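Local coordinates for putative glycosyl hydrolase (Bacteroides thetaiotaomicron VPI-5482, PDB 3K11), which is a putative glycoside hydrolase of family 88 that probably cleaves glycosidic linkages, its natural substrate not being established, at residues K58-Y63 and G67-L72; M206-V211 and C276-V281; K224-A229 and D280-D285. All blocks are in the same frame, centred on the assembly; numbering follows the deposited sequence. Where two conformers were deposited one is given.

Contact 1: K58-Y63 and G67-L72; sequences KVITDY and GDEAQL. With EDO (1,2-ethanediol), chain Q.
Ile-60 lays its terminal methyl against the methyl of Ala-70, CD1 to CB at 3.8 Å, linking the outer strands of a small antiparallel three-stranded sheet across one side of its middle strand, 51-53. The evidence for this topology lies in the backbone bonds: Ile-60 pairs with Val-51 and Gln-71 with Val-52, which puts 51-53 between the two outer strands. Across the gap the closest CA atoms, those of Ile-60 and Ala-70, are 7.4 Å apart. Both touching side chains also rest on Val-51, and Met-66 adds to the packing on Ile-60. With chi1 of Ile-60 at -71°, CG1 lies anti to the carbonyl carbon, and the nearly straight chain beyond it carries CD1 across to the other segment.

The same CD1 lies 4.1 Å from OE2 of Glu-69, a van der Waals contact; the polar partner of this oxygen is Gly-67 N. Residues 67-70 form a type I turn, closed by Ala-70 N to Gly-67 O. Glu-69 bends at chi2 and folds back over it, and OE2 accepts Gly-67 N at 2.9 Å, nearly straight at 169°, on the syn side but 26° out of the carboxylate plane. Within the turn, Asp-68 O accepts hydrogen bonds from Lys-54 NZ and, at 2.7 Å, from O1 of a 1,2-ethanediol, probably from the crystallisation liquor.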
loop_
_atom_site.group_PDB
_atom_site.type_symbol
_atom_site.label_atom_id
_atom_site.label_comp_id
_atom_site.label_asym_id
_atom_site.label_seq_id
_atom_site.Cartn_x
_atom_site.Cartn_y
_atom_site.Cartn_z
ATOM N N LYS A 58 37.276 31.554 -25.155
ATOM C CA LYS A 58 38.172 31.265 -26.275
ATOM C C LYS A 58 38.817 29.889 -26.109
ATOM O O LYS A 58 39.260 29.541 -25.018
ATOM C CB LYS A 58 39.262 32.329 -26.405
ATOM C CG LYS A 58 38.702 33.668 -26.887
ATOM C CD LYS A 58 39.787 34.674 -27.151
ATOM C CE LYS A 58 39.206 36.054 -27.409
ATOM N NZ LYS A 58 40.455 36.978 -27.447
ATOM N N VAL A 59 38.876 29.120 -27.201
ATOM C CA VAL A 59 39.425 27.754 -27.149
ATOM C C VAL A 59 40.916 27.841 -26.943
ATOM O O VAL A 59 41.563 28.644 -27.582
ATOM C CB VAL A 59 39.128 26.949 -28.433
ATOM C CG1 VAL A 59 39.841 25.578 -28.395
ATOM C CG2 VAL A 59 37.588 26.721 -28.595
ATOM N N ILE A 60 41.418 27.035 -26.017
ATOM C CA ILE A 60 42.828 26.934 -25.690
ATOM C C ILE A 60 43.308 25.617 -26.294
ATOM O O ILE A 60 42.715 24.576 -26.053
ATOM C CB ILE A 60 43.053 26.904 -24.143
ATOM C CG1 ILE A 60 42.761 28.289 -23.530
ATOM C CG2 ILE A 60 44.503 26.459 -23.792
ATOM C CD1 ILE A 60 42.729 28.284 -22.020
ATOM N N THR A 61 44.371 25.679 -27.080
ATOM C CA THR A 61 44.971 24.471 -27.640
ATOM C C THR A 61 46.429 24.275 -27.190
ATOM O O THR A 61 46.932 23.168 -27.284
ATOM C CB THR A 61 44.932 24.515 -29.144
ATOM O OG1 THR A 61 45.574 25.704 -29.571
ATOM C CG2 THR A 61 43.513 24.535 -29.644
ATOM N N ASP A 62 47.103 25.323 -26.721
ATOM C CA ASP A 62 48.471 25.174 -26.204
ATOM C C ASP A 62 48.437 24.848 -24.727
ATOM O O ASP A 62 48.539 25.716 -23.853
ATOM C CB ASP A 62 49.290 26.417 -26.449
ATOM C CG ASP A 62 50.752 26.227 -26.098
ATOM O OD1 ASP A 62 51.103 25.183 -25.487
ATOM O OD2 ASP A 62 51.526 27.153 -26.418
ATOM N N TYR A 63 48.296 23.572 -24.455
ATOM C CA TYR A 63 48.150 23.097 -23.106
ATOM C C TYR A 63 49.403 23.259 -22.269
ATOM O O TYR A 63 49.326 23.392 -21.074
ATOM C CB TYR A 63 47.724 21.637 -23.083
ATOM C CG TYR A 63 46.456 21.329 -23.846
ATOM C CD1 TYR A 63 45.386 22.223 -23.851
ATOM C CD2 TYR A 63 46.293 20.119 -24.503
ATOM C CE1 TYR A 63 44.212 21.934 -24.515
ATOM C CE2 TYR A 63 45.120 19.821 -25.173
ATOM C CZ TYR A 63 44.075 20.742 -25.177
ATOM O OH TYR A 63 42.900 20.498 -25.841
ATOM N N GLY A 67 47.443 28.360 -17.991
ATOM C CA GLY A 67 47.463 28.622 -16.549
ATOM C C GLY A 67 46.118 28.416 -15.906
ATOM O O GLY A 67 45.310 27.616 -16.404
ATOM N N ASP A 68 45.861 29.125 -14.802
ATOM C CA ASP A 68 44.632 28.915 -14.023
ATOM C C ASP A 68 43.368 29.536 -14.673
ATOM O O ASP A 68 42.296 29.467 -14.110
ATOM C CB ASP A 68 44.805 29.341 -12.544
ATOM C CG ASP A 68 45.122 30.834 -12.371
ATOM O OD1 ASP A 68 44.729 31.651 -13.230
ATOM O OD2 ASP A 68 45.780 31.186 -11.363
ATOM N N GLU A 69 43.511 30.115 -15.850
ATOM C CA GLU A 69 42.356 30.589 -16.632
ATOM C C GLU A 69 41.684 29.432 -17.371
ATOM O O GLU A 69 40.545 29.580 -17.789
ATOM C CB GLU A 69 42.774 31.658 -17.659
ATOM C CG GLU A 69 43.560 31.180 -18.931
ATOM C CD GLU A 69 44.968 30.688 -18.659
ATOM O OE1 GLU A 69 45.522 31.090 -17.604
ATOM O OE2 GLU A 69 45.516 29.910 -19.505
ATOM N N ALA A 70 42.389 28.310 -17.565
ATOM C CA ALA A 70 41.874 27.200 -18.382
ATOM C C ALA A 70 40.848 26.375 -17.620
ATOM O O ALA A 70 41.026 26.110 -16.407
ATOM C CB ALA A 70 43.036 26.307 -18.843
ATOM N N GLN A 71 39.766 25.973 -18.318
ATOM C CA GLN A 71 38.808 25.063 -17.762
ATOM C C GLN A 71 38.233 24.217 -18.893
ATOM O O GLN A 71 38.294 24.602 -20.057
ATOM C CB GLN A 71 37.683 25.800 -17.062
ATOM C CG GLN A 71 36.846 26.645 -17.995
ATOM C CD GLN A 71 35.637 27.260 -17.342
ATOM O OE1 GLN A 71 35.523 27.307 -16.108
ATOM N NE2 GLN A 71 34.706 27.717 -18.169
ATOM N N LEU A 72 37.637 23.103 -18.543
ATOM C CA LEU A 72 36.887 22.332 -19.525
ATOM C C LEU A 72 35.674 23.186 -19.913
ATOM O O LEU A 72 35.035 23.799 -19.047
ATOM C CB LEU A 72 36.439 21.009 -18.916
ATOM C CG LEU A 72 37.526 20.050 -18.401
ATOM C CD1 LEU A 72 36.920 18.784 -17.926
ATOM C CD2 LEU A 72 38.573 19.818 -19.526
HETATM C C1 EDO Q . 39.792 28.073 -11.668
HETATM O O1 EDO Q . 41.038 27.837 -12.337
HETATM C C2 EDO Q . 40.034 28.886 -10.411
HETATM O O2 EDO Q . 40.417 27.994 -9.373
#

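Contact 2: M206-V211 and C276-V281; sequences MGIPAV and CELLDV
Pro-209 sets its ring carbons against the aliphatic start of Glu-277: CG lies 3.9 Å from Glu-277 CB, and CB of the proline is 4.0 Å from that same CB. The two side chains cross at about a right angle, so the pyrrolidine lies athwart the methylene chain. Their CA atoms are only 5.8 Å apart, which shows that the helices approach closely at this point. Beside this pair, Ile-208 CG2 faces Leu-278 CD2 at 4.4 Å, a looser apolar contact.

The position of the glutamate follows from its torsions: chi1 (-68°) puts CG anti to the carbonyl carbon, and one bend, at chi2 (-76°), folds the carboxylate back beside the proline, OE2 coming 4.1 Å from Pro-209 CB. This buried oxygen is not left to the apolar ring: Lys-156, on helix 148-160, forms a salt bridge with it. On the other segment, Pro-209 has no N-H to give, and helix 202-217 is kinked where the nitrogens of 209 and 210 lack bonds to the preceding turn.

Further out, Leu-278 packs on Ala-229 and Phe-233 and Ile-208 on Gln-232, so helix 222-240 lies along the side of the pair where these two residues meet. The two contacting segments run in roughly the same direction, whereas 224-229 runs the opposite way. Such alternation of helix direction, within a largely helical chain of the six-hairpin clan, is consistent with the (alpha/alpha)6 barrel of family 88 enzymes, in which this contact joins two helices in the interior.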
loop_
_atom_site.group_PDB
_atom_site.type_symbol
_atom_site.label_atom_id
_atom_site.label_comp_id
_atom_site.label_asym_id
_atom_site.label_seq_id
_atom_site.Cartn_x
_atom_site.Cartn_y
_atom_site.Cartn_z
HETATM N N MSE A 206 28.846 2.830 -6.484
HETATM C CA MSE A 206 30.017 3.693 -6.632
HETATM C C MSE A 206 31.320 2.916 -6.482
HETATM O O MSE A 206 32.327 3.256 -7.109
HETATM C CB MSE A 206 29.987 4.872 -5.664
HETATM C CG MSE A 206 28.762 5.695 -5.704
HETATM SE SE MSE A 206 28.321 6.437 -7.492
HETATM C CE MSE A 206 26.302 6.503 -7.315
ATOM N N GLY A 207 31.324 1.895 -5.641
ATOM C CA GLY A 207 32.539 1.118 -5.336
ATOM C C GLY A 207 32.714 -0.274 -5.920
ATOM O O GLY A 207 33.808 -0.625 -6.350
ATOM N N ILE A 208 31.647 -1.065 -5.998
ATOM C CA ILE A 208 31.820 -2.509 -6.297
ATOM C C ILE A 208 32.178 -2.799 -7.752
ATOM O O ILE A 208 33.125 -3.534 -7.979
ATOM C CB ILE A 208 30.644 -3.350 -5.778
ATOM C CG1 ILE A 208 30.557 -3.152 -4.260
ATOM C CG2 ILE A 208 30.766 -4.829 -6.190
ATOM C CD1 ILE A 208 29.262 -3.783 -3.622
ATOM N N PRO A 209 31.501 -2.154 -8.734
ATOM C CA PRO A 209 31.881 -2.419 -10.132
ATOM C C PRO A 209 33.343 -2.144 -10.460
ATOM O O PRO A 209 33.959 -2.902 -11.227
ATOM C CB PRO A 209 30.927 -1.523 -10.933
ATOM C CG PRO A 209 29.688 -1.450 -10.037
ATOM C CD PRO A 209 30.347 -1.246 -8.681
ATOM N N ALA A 210 33.915 -1.085 -9.888
ATOM C CA ALA A 210 35.319 -0.764 -10.116
ATOM C C ALA A 210 36.225 -1.898 -9.628
ATOM O O ALA A 210 37.210 -2.256 -10.283
ATOM C CB ALA A 210 35.679 0.535 -9.392
ATOM N N VAL A 211 35.920 -2.394 -8.427
ATOM C CA VAL A 211 36.689 -3.494 -7.844
ATOM C C VAL A 211 36.522 -4.734 -8.718
ATOM O O VAL A 211 37.501 -5.382 -9.047
ATOM C CB VAL A 211 36.319 -3.743 -6.358
ATOM C CG1 VAL A 211 37.139 -4.933 -5.791
ATOM C CG2 VAL A 211 36.545 -2.461 -5.507
ATOM N N CYS A 276 24.121 -6.720 -11.312
ATOM C CA CYS A 276 24.400 -7.000 -12.726
ATOM C C CYS A 276 25.865 -6.818 -13.073
ATOM O O CYS A 276 26.428 -7.673 -13.728
ATOM C CB CYS A 276 23.551 -6.101 -13.642
ATOM S SG CYS A 276 21.771 -6.458 -13.586
ATOM N N GLU A 277 26.485 -5.717 -12.637
ATOM C CA GLU A 277 27.891 -5.504 -12.934
ATOM C C GLU A 277 28.798 -6.588 -12.352
ATOM O O GLU A 277 29.777 -7.025 -12.989
ATOM C CB GLU A 277 28.321 -4.148 -12.431
ATOM C CG GLU A 277 27.696 -2.946 -13.169
ATOM C CD GLU A 277 28.297 -2.697 -14.514
ATOM O OE1 GLU A 277 27.796 -3.272 -15.490
ATOM O OE2 GLU A 277 29.200 -1.841 -14.607
ATOM N N LEU A 278 28.492 -7.009 -11.130
ATOM C CA LEU A 278 29.247 -8.058 -10.438
ATOM C C LEU A 278 29.017 -9.417 -11.065
ATOM O O LEU A 278 29.963 -10.150 -11.328
ATOM C CB LEU A 278 28.887 -8.061 -8.946
ATOM C CG LEU A 278 29.593 -9.059 -8.040
ATOM C CD1 LEU A 278 31.090 -8.936 -8.184
ATOM C CD2 LEU A 278 29.138 -8.889 -6.563
ATOM N N LEU A 279 27.758 -9.743 -11.345
ATOM C CA LEU A 279 27.451 -11.003 -12.003
ATOM C C LEU A 279 27.983 -11.110 -13.461
ATOM O O LEU A 279 28.219 -12.220 -13.989
ATOM C CB LEU A 279 25.960 -11.324 -11.871
ATOM C CG LEU A 279 25.470 -11.684 -10.489
ATOM C CD1 LEU A 279 23.981 -11.592 -10.470
ATOM C CD2 LEU A 279 25.978 -13.067 -10.009
ATOM N N ASP A 280 28.211 -9.959 -14.109
ATOM C CA ASP A 280 28.888 -9.954 -15.402
ATOM C C ASP A 280 30.328 -10.403 -15.280
ATOM O O ASP A 280 30.909 -10.879 -16.239
ATOM C CB ASP A 280 28.889 -8.540 -15.993
ATOM C CG ASP A 280 27.541 -8.137 -16.608
ATOM O OD1 ASP A 280 26.660 -9.010 -16.857
ATOM O OD2 ASP A 280 27.386 -6.906 -16.889
ATOM N N VAL A 281 30.937 -10.227 -14.113
ATOM C CA VAL A 281 32.386 -10.506 -13.947
ATOM C C VAL A 281 32.659 -11.858 -13.281
ATOM O O VAL A 281 33.589 -12.577 -13.651
ATOM C CB VAL A 281 33.035 -9.384 -13.131
ATOM C CG1 VAL A 281 34.472 -9.688 -12.828
ATOM C CG2 VAL A 281 32.946 -8.021 -13.875
#

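Contact 3: K224-A229 and D280-D285; sequences KYLAEA and DVLPED
The ring of Pro-283 presents its CD atom to Leu-226 CD1 at 4.0 Å, and this proline is the one ring that touches across the segments. The aromatic ring of Tyr-225, next to Leu-226, makes a T-shaped (edge-to-face) contact with Phe-174. A 1,2-ethanediol, probably from the crystallisation liquor, lies about 4 Å from the nearest atom of the proline side chain.

Leu-226 is the hub. It accounts for 80 of the 150 Å² buried between the segments, and its two methyl branches meet different partners. CD1 takes the proline, whereas CD2 reaches both Val-281 CG1, at 3.8 Å, and Leu-282 CD2, at 3.9 Å. Leu-226 and Leu-282 lie alongside each other, pointing in opposite senses; the valine is met at a slant. The leucine gets there by an extended chain: CG is anti to the carbonyl carbon (chi1 -70°), and chi2 of 172° sends CD1 outward while CD2 branches to the side. At Val-281, CG1 is anti to the backbone N (chi1 175°), which directs that branch to Leu-226.

The backbone at Leu-282 and Pro-283 is extended, consistent with successive side chains meeting the same leucine. Tyr-286, a little further along the chain, also touches Leu-226 and Ala-227. In sum, one leucine of helix 222-240 packs on three apolar side chains of 280-285. The C-terminal part of helix 265-281 and the loop that continues it thereby pack against helix 222-240, a join between helices consistent with the (alpha/alpha)6 barrel of the six-hairpin clan.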
loop_
_atom_site.group_PDB
_atom_site.type_symbol
_atom_site.label_atom_id
_atom_site.label_comp_id
_atom_site.label_asym_id
_atom_site.label_seq_id
_atom_site.Cartn_x
_atom_site.Cartn_y
_atom_site.Cartn_z
ATOM N N LYS A 224 42.110 -11.563 -5.573
ATOM C CA LYS A 224 41.975 -10.610 -4.490
ATOM C C LYS A 224 40.788 -9.648 -4.728
ATOM O O LYS A 224 40.010 -9.372 -3.829
ATOM C CB LYS A 224 43.267 -9.819 -4.396
ATOM C CG LYS A 224 43.304 -8.623 -3.433
ATOM C CD LYS A 224 44.774 -8.149 -3.315
ATOM C CE LYS A 224 44.983 -6.678 -3.284
ATOM N NZ LYS A 224 46.402 -6.344 -3.787
ATOM N N TYR A 225 40.662 -9.164 -5.954
ATOM C CA TYR A 225 39.599 -8.206 -6.266
ATOM C C TYR A 225 38.228 -8.876 -6.424
ATOM O O TYR A 225 37.210 -8.311 -6.038
ATOM C CB TYR A 225 40.010 -7.302 -7.441
ATOM C CG TYR A 225 41.183 -6.376 -7.138
ATOM C CD1 TYR A 225 41.376 -5.815 -5.883
ATOM C CD2 TYR A 225 42.054 -5.997 -8.130
ATOM C CE1 TYR A 225 42.453 -4.973 -5.629
ATOM C CE2 TYR A 225 43.115 -5.163 -7.881
ATOM C CZ TYR A 225 43.295 -4.639 -6.626
ATOM O OH TYR A 225 44.351 -3.795 -6.349
ATOM N N LEU A 226 38.173 -10.080 -6.980
ATOM C CA LEU A 226 36.902 -10.823 -6.959
ATOM C C LEU A 226 36.409 -11.006 -5.536
ATOM O O LEU A 226 35.256 -10.818 -5.267
ATOM C CB LEU A 226 37.045 -12.208 -7.651
ATOM C CG LEU A 226 37.233 -12.294 -9.171
ATOM C CD1 LEU A 226 37.558 -13.761 -9.627
ATOM C CD2 LEU A 226 36.025 -11.738 -9.964
ATOM N N ALA A 227 37.298 -11.375 -4.622
ATOM C CA ALA A 227 36.893 -11.602 -3.266
ATOM C C ALA A 227 36.455 -10.327 -2.600
ATOM O O ALA A 227 35.488 -10.340 -1.856
ATOM C CB ALA A 227 37.993 -12.312 -2.460
ATOM N N GLU A 228 37.172 -9.221 -2.835
ATOM C CA GLU A 228 36.790 -7.938 -2.207
ATOM C C GLU A 228 35.476 -7.432 -2.752
ATOM O O GLU A 228 34.633 -6.959 -1.983
ATOM C CB GLU A 228 37.886 -6.907 -2.394
ATOM C CG GLU A 228 37.635 -5.560 -1.680
ATOM C CD GLU A 228 37.578 -5.677 -0.166
ATOM O OE1 GLU A 228 38.004 -6.720 0.399
ATOM O OE2 GLU A 228 37.124 -4.702 0.461
ATOM N N ALA A 229 35.260 -7.570 -4.058
ATOM C CA ALA A 229 33.960 -7.175 -4.646
ATOM C C ALA A 229 32.786 -7.915 -4.009
ATOM O O ALA A 229 31.761 -7.317 -3.617
ATOM C CB ALA A 229 34.000 -7.369 -6.166
ATOM N N ASP A 280 28.211 -9.959 -14.109
ATOM C CA ASP A 280 28.888 -9.954 -15.402
ATOM C C ASP A 280 30.328 -10.403 -15.280
ATOM O O ASP A 280 30.909 -10.879 -16.239
ATOM C CB ASP A 280 28.889 -8.540 -15.993
ATOM C CG ASP A 280 27.541 -8.137 -16.608
ATOM O OD1 ASP A 280 26.660 -9.010 -16.857
ATOM O OD2 ASP A 280 27.386 -6.906 -16.889
ATOM N N VAL A 281 30.937 -10.227 -14.113
ATOM C CA VAL A 281 32.386 -10.506 -13.947
ATOM C C VAL A 281 32.659 -11.858 -13.281
ATOM O O VAL A 281 33.589 -12.577 -13.651
ATOM C CB VAL A 281 33.035 -9.384 -13.131
ATOM C CG1 VAL A 281 34.472 -9.688 -12.828
ATOM C CG2 VAL A 281 32.946 -8.021 -13.875
ATOM N N LEU A 282 31.868 -12.219 -12.274
ATOM C CA LEU A 282 32.138 -13.438 -11.528
ATOM C C LEU A 282 32.110 -14.665 -12.417
ATOM O O LEU A 282 31.159 -14.847 -13.166
ATOM C CB LEU A 282 31.087 -13.708 -10.432
ATOM C CG LEU A 282 31.031 -12.744 -9.247
ATOM C CD1 LEU A 282 29.953 -13.197 -8.263
ATOM C CD2 LEU A 282 32.454 -12.592 -8.558
ATOM N N PRO A 283 33.102 -15.542 -12.262
ATOM C CA PRO A 283 33.047 -16.871 -12.875
ATOM C C PRO A 283 31.767 -17.551 -12.484
ATOM O O PRO A 283 31.294 -17.348 -11.379
ATOM C CB PRO A 283 34.244 -17.585 -12.258
ATOM C CG PRO A 283 35.208 -16.493 -11.945
ATOM C CD PRO A 283 34.370 -15.312 -11.541
ATOM N N GLU A 284 31.221 -18.398 -13.352
ATOM C CA GLU A 284 29.946 -19.009 -13.034
ATOM C C GLU A 284 30.041 -20.015 -11.904
ATOM O O GLU A 284 29.045 -20.269 -11.263
ATOM C CB GLU A 284 29.346 -19.663 -14.257
ATOM C CG GLU A 284 29.074 -18.618 -15.322
ATOM C CD GLU A 284 27.820 -18.888 -16.110
ATOM O OE1 GLU A 284 27.521 -20.076 -16.372
ATOM O OE2 GLU A 284 27.144 -17.898 -16.474
ATOM N N ASP A 285 31.260 -20.479 -11.624
ATOM C CA ASP A 285 31.511 -21.391 -10.506
ATOM C C ASP A 285 32.141 -20.702 -9.291
ATOM O O ASP A 285 32.650 -21.393 -8.398
ATOM C CB ASP A 285 32.340 -22.571 -10.982
ATOM C CG ASP A 285 33.732 -22.185 -11.416
ATOM O OD1 ASP A 285 34.058 -20.974 -11.501
ATOM O OD2 ASP A 285 34.540 -23.127 -11.676
#

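Contacts 2 and 3 form one continuous packed region, their centres 9 Å apart. They share Asp-280 and Val-281, and their first segments also meet directly: Val-211 CG1 lies 3.4 Å from Tyr-225 O, and Ile-208 CG2 lies 3.7 Å from Ala-229 O. Leu-278 CD1 and Ala-229 CB, 3.9 Å apart, complete the triangle of helices 202-217, 222-240 and 265-281. Contact 1 is remote, its centre 36 Å from that of contact 2 and 42 Å from that of contact 3; even the nearest atoms are about 18 and 26 Å away. 1,2-Ethanediol molecules lie at contacts 1 and 3, probably from the crystallisation liquor, and do not by themselves identify a substrate site.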